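Local coordinates for probable protein phosphatase 2C 50 (Oryza sativa subsp. japonica, PDB 5ZCG), which probably removes phosphate from phosphoserine and phosphothreonine of protein substrates, as a metal-dependent phosphatase of the PP2C family that binds magnesium ions, at residues F57-G62 with T314-D319; S164-C169 with L244-D249. The protein carries 5 engineered substitutions. One frame throughout, in Å; residues are numbered along the deposited sequence.

In the fold
The two interactions lie about 7 Å apart, centre to centre, in the beta sandwich of the PP2C fold. Interaction 1 spans its two sheets, with strand 53-63 in one and strand 313-319 in the other. Interaction 2 pairs strands 165-170 and 241-247 within the second sheet, where 241-247 is also the neighbour of 313-319. Along the chain the order is 57-62, 164-169, 244-249, 314-319, and the inner two segments form interaction 2. At one end of the sandwich both reach the same magnesium ion: Asp61 OD2 and Asp249 OD1 stand 2.8 Å apart as its ligands, a closeness of like charges that the metal probably offsets. The sandwich thus brings residues distant in sequence to one metal centre.

Interaction 1 of 2, residues F57-G62 with T314-D319. With MG (magnesium ion), chain F; MG (magnesium ion), chain E.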
ATOM      1  N   PHE A  57      -7.232  15.552   7.591  1.00 30.07           N
ATOM      2  CA  PHE A  57      -7.209  14.283   8.305  1.00 28.11           C
ATOM      3  C   PHE A  57      -6.848  13.182   7.325  1.00 26.80           C
ATOM      4  O   PHE A  57      -7.267  13.210   6.166  1.00 26.83           O
ATOM      5  CB  PHE A  57      -8.557  13.986   8.976  1.00 28.34           C
ATOM      6  CG  PHE A  57      -9.006  15.069   9.909  1.00 30.60           C
ATOM      7  CD1 PHE A  57      -8.585  15.081  11.228  1.00 32.17           C
ATOM      8  CD2 PHE A  57      -9.835  16.086   9.463  1.00 30.13           C
ATOM      9  CE1 PHE A  57      -8.989  16.083  12.090  1.00 33.12           C
ATOM     10  CE2 PHE A  57     -10.244  17.088  10.320  1.00 33.28           C
ATOM     11  CZ  PHE A  57      -9.821  17.091  11.633  1.00 33.45           C
ATOM     12  N   GLY A  58      -6.049  12.229   7.775  1.00 25.01           N
ATOM     13  CA  GLY A  58      -5.618  11.182   6.874  1.00 27.81           C
ATOM     14  C   GLY A  58      -5.329   9.872   7.569  1.00 28.71           C
ATOM     15  O   GLY A  58      -4.804   9.854   8.686  1.00 27.21           O
ATOM     16  N   VAL A  59      -5.656   8.769   6.906  1.00 28.91           N
ATOM     17  CA  VAL A  59      -5.296   7.436   7.368  1.00 27.95           C
ATOM     18  C   VAL A  59      -4.503   6.760   6.261  1.00 27.19           C
ATOM     19  O   VAL A  59      -4.933   6.741   5.097  1.00 27.71           O
ATOM     20  CB  VAL A  59      -6.534   6.610   7.762  1.00 30.75           C
ATOM     21  CG1 VAL A  59      -6.162   5.139   7.994  1.00 27.21           C
ATOM     22  CG2 VAL A  59      -7.181   7.208   9.012  1.00 32.31           C
ATOM     23  N   PHE A  60      -3.342   6.212   6.629  1.00 26.40           N
ATOM     24  CA  PHE A  60      -2.387   5.634   5.690  1.00 27.58           C
ATOM     25  C   PHE A  60      -2.073   4.219   6.154  1.00 27.07           C
ATOM     26  O   PHE A  60      -1.393   4.029   7.165  1.00 25.96           O
ATOM     27  CB  PHE A  60      -1.122   6.488   5.613  1.00 22.62           C
ATOM     28  CG  PHE A  60      -1.400   7.966   5.628  1.00 24.89           C
ATOM     29  CD1 PHE A  60      -1.784   8.623   4.472  1.00 25.10           C
ATOM     30  CD2 PHE A  60      -1.313   8.690   6.807  1.00 24.42           C
ATOM     31  CE1 PHE A  60      -2.058   9.976   4.482  1.00 25.35           C
ATOM     32  CE2 PHE A  60      -1.586  10.041   6.827  1.00 29.93           C
ATOM     33  CZ  PHE A  60      -1.957  10.688   5.661  1.00 28.85           C
ATOM     34  N   ASP A  61      -2.555   3.236   5.415  1.00 26.92           N
ATOM     35  CA  ASP A  61      -2.407   1.829   5.772  1.00 26.94           C
ATOM     36  C   ASP A  61      -1.197   1.295   5.010  1.00 23.58           C
ATOM     37  O   ASP A  61      -1.271   1.037   3.808  1.00 24.42           O
ATOM     38  CB  ASP A  61      -3.699   1.084   5.448  1.00 25.19           C
ATOM     39  CG  ASP A  61      -3.648  -0.393   5.785  1.00 27.26           C
ATOM     40  OD1 ASP A  61      -2.568  -0.928   6.122  1.00 26.54           O
ATOM     41  OD2 ASP A  61      -4.722  -1.022   5.706  1.00 28.99           O
ATOM     42  N   GLY A  62      -0.078   1.138   5.716  1.00 21.37           N
ATOM     43  CA  GLY A  62       1.126   0.637   5.084  1.00 23.88           C
ATOM     44  C   GLY A  62       1.144  -0.880   4.982  1.00 24.43           C
ATOM     45  O   GLY A  62       0.548  -1.590   5.789  1.00 30.23           O
ATOM     46  N   THR A 314      -6.899   1.601  12.618  1.00 30.36           N
ATOM     47  CA  THR A 314      -6.748   3.034  12.825  1.00 30.21           C
ATOM     48  C   THR A 314      -8.060   3.703  12.463  1.00 31.17           C
ATOM     49  O   THR A 314      -8.611   3.452  11.390  1.00 30.02           O
ATOM     50  CB  THR A 314      -5.594   3.604  11.999  1.00 31.96           C
ATOM     51  OG1 THR A 314      -4.362   3.109  12.533  1.00 34.54           O
ATOM     52  CG2 THR A 314      -5.581   5.129  12.065  1.00 35.21           C
ATOM     53  N   VAL A 315      -8.570   4.523  13.377  1.00 34.65           N
ATOM     54  CA  VAL A 315      -9.867   5.168  13.231  1.00 34.15           C
ATOM     55  C   VAL A 315      -9.723   6.627  13.632  1.00 34.18           C
ATOM     56  O   VAL A 315      -9.263   6.933  14.738  1.00 34.05           O
ATOM     57  CB  VAL A 315     -10.950   4.483  14.094  1.00 34.21           C
ATOM     58  CG1 VAL A 315     -12.309   5.126  13.858  1.00 30.15           C
ATOM     59  CG2 VAL A 315     -11.005   2.964  13.825  1.00 30.95           C
ATOM     60  N   ILE A 316     -10.123   7.525  12.741  1.00 34.18           N
ATOM     61  CA  ILE A 316     -10.295   8.935  13.054  1.00 31.31           C
ATOM     62  C   ILE A 316     -11.778   9.244  12.950  1.00 31.40           C
ATOM     63  O   ILE A 316     -12.419   8.914  11.943  1.00 32.07           O
ATOM     64  CB  ILE A 316      -9.491   9.849  12.113  1.00 25.84           C
ATOM     65  CG1 ILE A 316      -7.991   9.565  12.200  1.00 28.22           C
ATOM     66  CG2 ILE A 316      -9.769  11.306  12.456  1.00 26.22           C
ATOM     67  CD1 ILE A 316      -7.164  10.418  11.238  1.00 29.00           C
ATOM     68  N   VAL A 317     -12.321   9.871  13.987  1.00 31.34           N
ATOM     69  CA  VAL A 317     -13.695  10.348  13.985  1.00 32.02           C
ATOM     70  C   VAL A 317     -13.647  11.865  14.094  1.00 34.34           C
ATOM     71  O   VAL A 317     -13.039  12.405  15.027  1.00 38.83           O
ATOM     72  CB  VAL A 317     -14.517   9.730  15.125  1.00 32.86           C
ATOM     73  CG1 VAL A 317     -15.959  10.237  15.081  1.00 31.49           C
ATOM     74  CG2 VAL A 317     -14.463   8.209  15.033  1.00 28.80           C
ATOM     75  N   VAL A 318     -14.271  12.548  13.141  1.00 32.99           N
ATOM     76  CA  VAL A 318     -14.331  14.007  13.129  1.00 30.69           C
ATOM     77  C   VAL A 318     -15.776  14.419  13.369  1.00 31.76           C
ATOM     78  O   VAL A 318     -16.653  14.142  12.544  1.00 35.35           O
ATOM     79  CB  VAL A 318     -13.801  14.591  11.808  1.00 28.12           C
ATOM     80  CG1 VAL A 318     -13.940  16.112  11.806  1.00 29.15           C
ATOM     81  CG2 VAL A 318     -12.347  14.193  11.593  1.00 27.34           C
ATOM     82  N   ASP A 319     -16.024  15.075  14.497  1.00 31.65           N
ATOM     83  CA  ASP A 319     -17.345  15.611  14.786  1.00 37.57           C
ATOM     84  C   ASP A 319     -17.587  16.832  13.905  1.00 41.42           C
ATOM     85  O   ASP A 319     -16.827  17.804  13.956  1.00 43.51           O
ATOM     86  CB  ASP A 319     -17.447  15.961  16.269  1.00 34.39           C
ATOM     87  CG  ASP A 319     -18.842  16.388  16.680  1.00 37.47           C
ATOM     88  OD1 ASP A 319     -19.759  16.386  15.831  1.00 38.15           O
ATOM     89  OD2 ASP A 319     -19.021  16.733  17.866  1.00 40.36           O
TER
HETATM   90 MG    MG F 402      -1.152  -2.604   6.588  1.00 44.02          MG
HETATM   91 MG    MG E 401      -4.857  -2.962   6.905  1.00 24.70          MG
HETATM   92  O   HOH W   1      -4.610  -4.091   5.393  1.00 29.30           O
HETATM   93  O   HOH W   2      -2.913  -3.554   7.212  1.00 29.73           O
HETATM   94  O   HOH W   3      -5.073  -1.745   8.621  1.00 27.11           O
HETATM   95  O   HOH W   4      -1.919  -3.958   4.972  1.00 37.93           O
HETATM   96  O   HOH W   5       0.255  -4.145   7.537  1.00 38.19           O
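Val318 sets its CG2 methyl on the ring of Phe57, 3.6 Å from the ring centroid and only 2° off the ring normal, a CH-pi contact centred on one face. With CG1 of Val318 anti to the backbone N (chi1 177°), CG2 is left anti to the carbonyl carbon and directed at the ring, while CG1 lies farther out, near CE2. Ile316 spans the next stretch of the interface: its CG2 approaches CD1 of Phe57 (4.1 Å), and its CD1 runs past Val59 CG2 at 3.9 Å and alongside the carbonyl oxygen of Gly58, 3.5 Å from it. Thr314 ends the row with its CG2 methyl 4.0 Å from Val59 CG2. The strand axes are 7.9 Å apart and nearly antiparallel (168°), so the strands meet through side chains, as facing sheets of the PP2C beta sandwich. Trp4 meets the Phe57 ring edge-to-face, and Thr314 turns its hydroxyl to Asp18. Beyond Val59 the first strand reaches the metals: Asp61 bridges two magnesium ions, OD1 binding one at 2.2 Å and OD2 the other at 2.3 Å, while Gly62 O joins the first. Thr145 OG1 holds the backbone N of Asp61.

Interaction 2 of 2, residues S164-C169 with L244-D249; sequences SRIVLC and LILASD. With MG (magnesium ion), chain E.
Arg165 and Ala247 exchange two backbone hydrogen bonds, as do Val167 and Ile245, making two antiparallel hydrogen-bonded pairs. Arg165 N to Ala247 O is the straightest of the four, with an angle of 171° at the hydrogen, and Val167 N to Ile245 O spans 2.8 Å. The non-hydrogen-bonded pairs alternate with them, Ile166-Leu246 between the two and Leu168-Leu244 beyond Val167-Ile245; at the first, Ile166 CA adds a C-H...O contact to Ile245 O.

Apolar contacts gather on the face carrying Ile166, Leu168, Leu244 and Leu246. Ile166 is extended, with CG1 anti to the backbone N (chi1 173°), which carries CD1 across to Leu246 CG at 3.7 Å and Leu244 CD2 at 4.0 Å. Its side chain runs beside that of Leu246 in the same direction, whereas Leu244 slants across and puts CD2 against Leu168 CB. An alanine in place of Ile166 lacks the branch that reaches both leucines and would probably leave a gap between Leu244 and Leu246.

Polar contacts take over at the metal end. Water 6 joins the segments, accepting from Asp249 N and hydrogen-bonding Ser164 OG, which also meets Thr145. Ser248 is the N-cap residue of helix 249-252. Asp249 OD1 binds magnesium at 2.1 Å, while OD2 accepts a hydrogen bond from metal-bound water 1 at 2.6 Å; the carboxylate thus grips the ion both directly and through its hydration shell. Asp61 and Asp311 are further ligands.

The Ile166-Leu246 face packs on strand 143-151 of the opposing sheet, with Leu246 also touching Val59. On the other face, Val167 and Ile245 lie against helix 257-274, while Arg165 reaches out to a salt bridge with Asp180 and a cation-pi contact with Trp252.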
ATOM      1  N   SER A 164      -8.332   1.717   2.126  1.00 29.52           N
ATOM      2  CA  SER A 164      -8.890   2.404   3.272  1.00 28.32           C
ATOM      3  C   SER A 164     -10.143   3.156   2.820  1.00 34.35           C
ATOM      4  O   SER A 164     -10.416   3.301   1.620  1.00 32.74           O
ATOM      5  CB  SER A 164      -7.866   3.350   3.892  1.00 30.17           C
ATOM      6  OG  SER A 164      -6.729   2.649   4.371  1.00 28.11           O
ATOM      7  N   ARG A 165     -10.926   3.627   3.786  1.00 31.55           N
ATOM      8  CA  ARG A 165     -12.224   4.186   3.444  1.00 31.82           C
ATOM      9  C   ARG A 165     -12.594   5.310   4.402  1.00 35.39           C
ATOM     10  O   ARG A 165     -12.226   5.298   5.581  1.00 34.73           O
ATOM     11  CB  ARG A 165     -13.296   3.092   3.451  1.00 32.39           C
ATOM     12  CG  ARG A 165     -14.647   3.504   2.904  1.00 31.54           C
ATOM     13  CD  ARG A 165     -15.669   2.419   3.185  1.00 31.92           C
ATOM     14  NE  ARG A 165     -15.243   1.131   2.637  1.00 31.61           N
ATOM     15  CZ  ARG A 165     -15.698  -0.046   3.053  1.00 31.83           C
ATOM     16  NH1 ARG A 165     -16.596  -0.107   4.026  1.00 29.52           N
ATOM     17  NH2 ARG A 165     -15.254  -1.165   2.493  1.00 29.71           N
ATOM     18  N   ILE A 166     -13.317   6.296   3.874  1.00 35.61           N
ATOM     19  CA  ILE A 166     -13.924   7.347   4.677  1.00 33.34           C
ATOM     20  C   ILE A 166     -15.428   7.318   4.446  1.00 32.42           C
ATOM     21  O   ILE A 166     -15.894   7.167   3.312  1.00 34.37           O
ATOM     22  CB  ILE A 166     -13.348   8.741   4.356  1.00 34.30           C
ATOM     23  CG1 ILE A 166     -14.142   9.815   5.102  1.00 35.00           C
ATOM     24  CG2 ILE A 166     -13.368   8.989   2.868  1.00 32.93           C
ATOM     25  CD1 ILE A 166     -13.535  11.185   5.031  1.00 37.01           C
ATOM     26  N   VAL A 167     -16.185   7.431   5.530  1.00 29.87           N
ATOM     27  CA  VAL A 167     -17.639   7.409   5.483  1.00 34.76           C
ATOM     28  C   VAL A 167     -18.154   8.646   6.205  1.00 38.58           C
ATOM     29  O   VAL A 167     -17.591   9.066   7.222  1.00 39.38           O
ATOM     30  CB  VAL A 167     -18.213   6.118   6.109  1.00 35.75           C
ATOM     31  CG1 VAL A 167     -19.733   6.103   6.020  1.00 36.36           C
ATOM     32  CG2 VAL A 167     -17.637   4.896   5.415  1.00 35.09           C
ATOM     33  N   LEU A 168     -19.197   9.252   5.654  1.00 36.91           N
ATOM     34  CA  LEU A 168     -19.878  10.366   6.287  1.00 38.03           C
ATOM     35  C   LEU A 168     -21.175   9.864   6.905  1.00 38.85           C
ATOM     36  O   LEU A 168     -21.888   9.054   6.308  1.00 39.73           O
ATOM     37  CB  LEU A 168     -20.161  11.474   5.271  1.00 38.34           C
ATOM     38  CG  LEU A 168     -21.260  12.485   5.591  1.00 40.58           C
ATOM     39  CD1 LEU A 168     -20.745  13.523   6.566  1.00 44.01           C
ATOM     40  CD2 LEU A 168     -21.772  13.142   4.313  1.00 38.54           C
ATOM     41  N   CYS A 169     -21.460  10.310   8.118  1.00 38.54           N
ATOM     42  CA  CYS A 169     -22.738  10.031   8.755  1.00 37.68           C
ATOM     43  C   CYS A 169     -23.608  11.261   8.544  1.00 38.38           C
ATOM     44  O   CYS A 169     -23.317  12.330   9.083  1.00 42.47           O
ATOM     45  CB  CYS A 169     -22.565   9.706  10.238  1.00 40.68           C
ATOM     46  SG  CYS A 169     -24.095   9.187  11.050  1.00 46.10           S
ATOM     47  N   LEU A 244     -17.500  12.374  10.459  1.00 35.44           N
ATOM     48  CA  LEU A 244     -16.728  11.677   9.441  1.00 35.89           C
ATOM     49  C   LEU A 244     -15.958  10.546  10.103  1.00 35.97           C
ATOM     50  O   LEU A 244     -15.437  10.713  11.210  1.00 39.22           O
ATOM     51  CB  LEU A 244     -15.732  12.615   8.748  1.00 34.31           C
ATOM     52  CG  LEU A 244     -16.211  13.556   7.648  1.00 35.66           C
ATOM     53  CD1 LEU A 244     -15.028  14.330   7.099  1.00 33.28           C
ATOM     54  CD2 LEU A 244     -16.913  12.790   6.547  1.00 34.88           C
ATOM     55  N   ILE A 245     -15.866   9.410   9.416  1.00 36.37           N
ATOM     56  CA  ILE A 245     -15.112   8.256   9.895  1.00 36.57           C
ATOM     57  C   ILE A 245     -14.080   7.899   8.834  1.00 35.84           C
ATOM     58  O   ILE A 245     -14.436   7.434   7.744  1.00 36.36           O
ATOM     59  CB  ILE A 245     -16.017   7.054  10.197  1.00 35.67           C
ATOM     60  CG1 ILE A 245     -16.999   7.387  11.324  1.00 36.74           C
ATOM     61  CG2 ILE A 245     -15.174   5.830  10.550  1.00 31.70           C
ATOM     62  CD1 ILE A 245     -18.318   6.651  11.210  1.00 38.61           C
ATOM     63  N   LEU A 246     -12.806   8.111   9.148  1.00 30.36           N
ATOM     64  CA  LEU A 246     -11.706   7.628   8.328  1.00 28.48           C
ATOM     65  C   LEU A 246     -11.100   6.417   9.020  1.00 30.92           C
ATOM     66  O   LEU A 246     -10.877   6.447  10.232  1.00 31.88           O
ATOM     67  CB  LEU A 246     -10.640   8.707   8.130  1.00 29.67           C
ATOM     68  CG  LEU A 246     -11.051  10.062   7.553  1.00 30.82           C
ATOM     69  CD1 LEU A 246     -11.462  11.031   8.663  1.00 25.31           C
ATOM     70  CD2 LEU A 246      -9.905  10.642   6.725  1.00 32.84           C
ATOM     71  N   ALA A 247     -10.856   5.347   8.271  1.00 27.22           N
ATOM     72  CA  ALA A 247     -10.287   4.176   8.915  1.00 28.39           C
ATOM     73  C   ALA A 247      -9.628   3.278   7.886  1.00 26.35           C
ATOM     74  O   ALA A 247     -10.053   3.211   6.729  1.00 23.77           O
ATOM     75  CB  ALA A 247     -11.347   3.387   9.704  1.00 27.37           C
ATOM     76  N   SER A 248      -8.591   2.575   8.334  1.00 32.42           N
ATOM     77  CA  SER A 248      -7.985   1.528   7.530  1.00 33.67           C
ATOM     78  C   SER A 248      -8.912   0.319   7.480  1.00 34.26           C
ATOM     79  O   SER A 248      -9.897   0.227   8.216  1.00 31.69           O
ATOM     80  CB  SER A 248      -6.624   1.130   8.104  1.00 29.95           C
ATOM     81  OG  SER A 248      -6.745   0.707   9.450  1.00 32.74           O
ATOM     82  N   ASP A 249      -8.584  -0.628   6.598  1.00 36.68           N
ATOM     83  CA  ASP A 249      -9.428  -1.808   6.453  1.00 31.40           C
ATOM     84  C   ASP A 249      -9.475  -2.652   7.723  1.00 33.56           C
ATOM     85  O   ASP A 249     -10.319  -3.547   7.817  1.00 31.19           O
ATOM     86  CB  ASP A 249      -8.966  -2.657   5.263  1.00 27.08           C
ATOM     87  CG  ASP A 249      -7.519  -3.114   5.384  1.00 28.93           C
ATOM     88  OD1 ASP A 249      -6.834  -2.732   6.355  1.00 28.49           O
ATOM     89  OD2 ASP A 249      -7.059  -3.858   4.490  1.00 32.91           O
TER
HETATM   90 MG    MG E 401      -4.857  -2.962   6.905  1.00 24.70          MG
HETATM   91  O   HOH W   6      -6.710  -0.151   4.594  1.00 26.42           O
HETATM   92  O   HOH W   1      -4.610  -4.091   5.393  1.00 29.30           O
HETATM   93  O   HOH W   2      -2.913  -3.554   7.212  1.00 29.73           O
HETATM   94  O   HOH W   3      -5.073  -1.745   8.621  1.00 27.11           O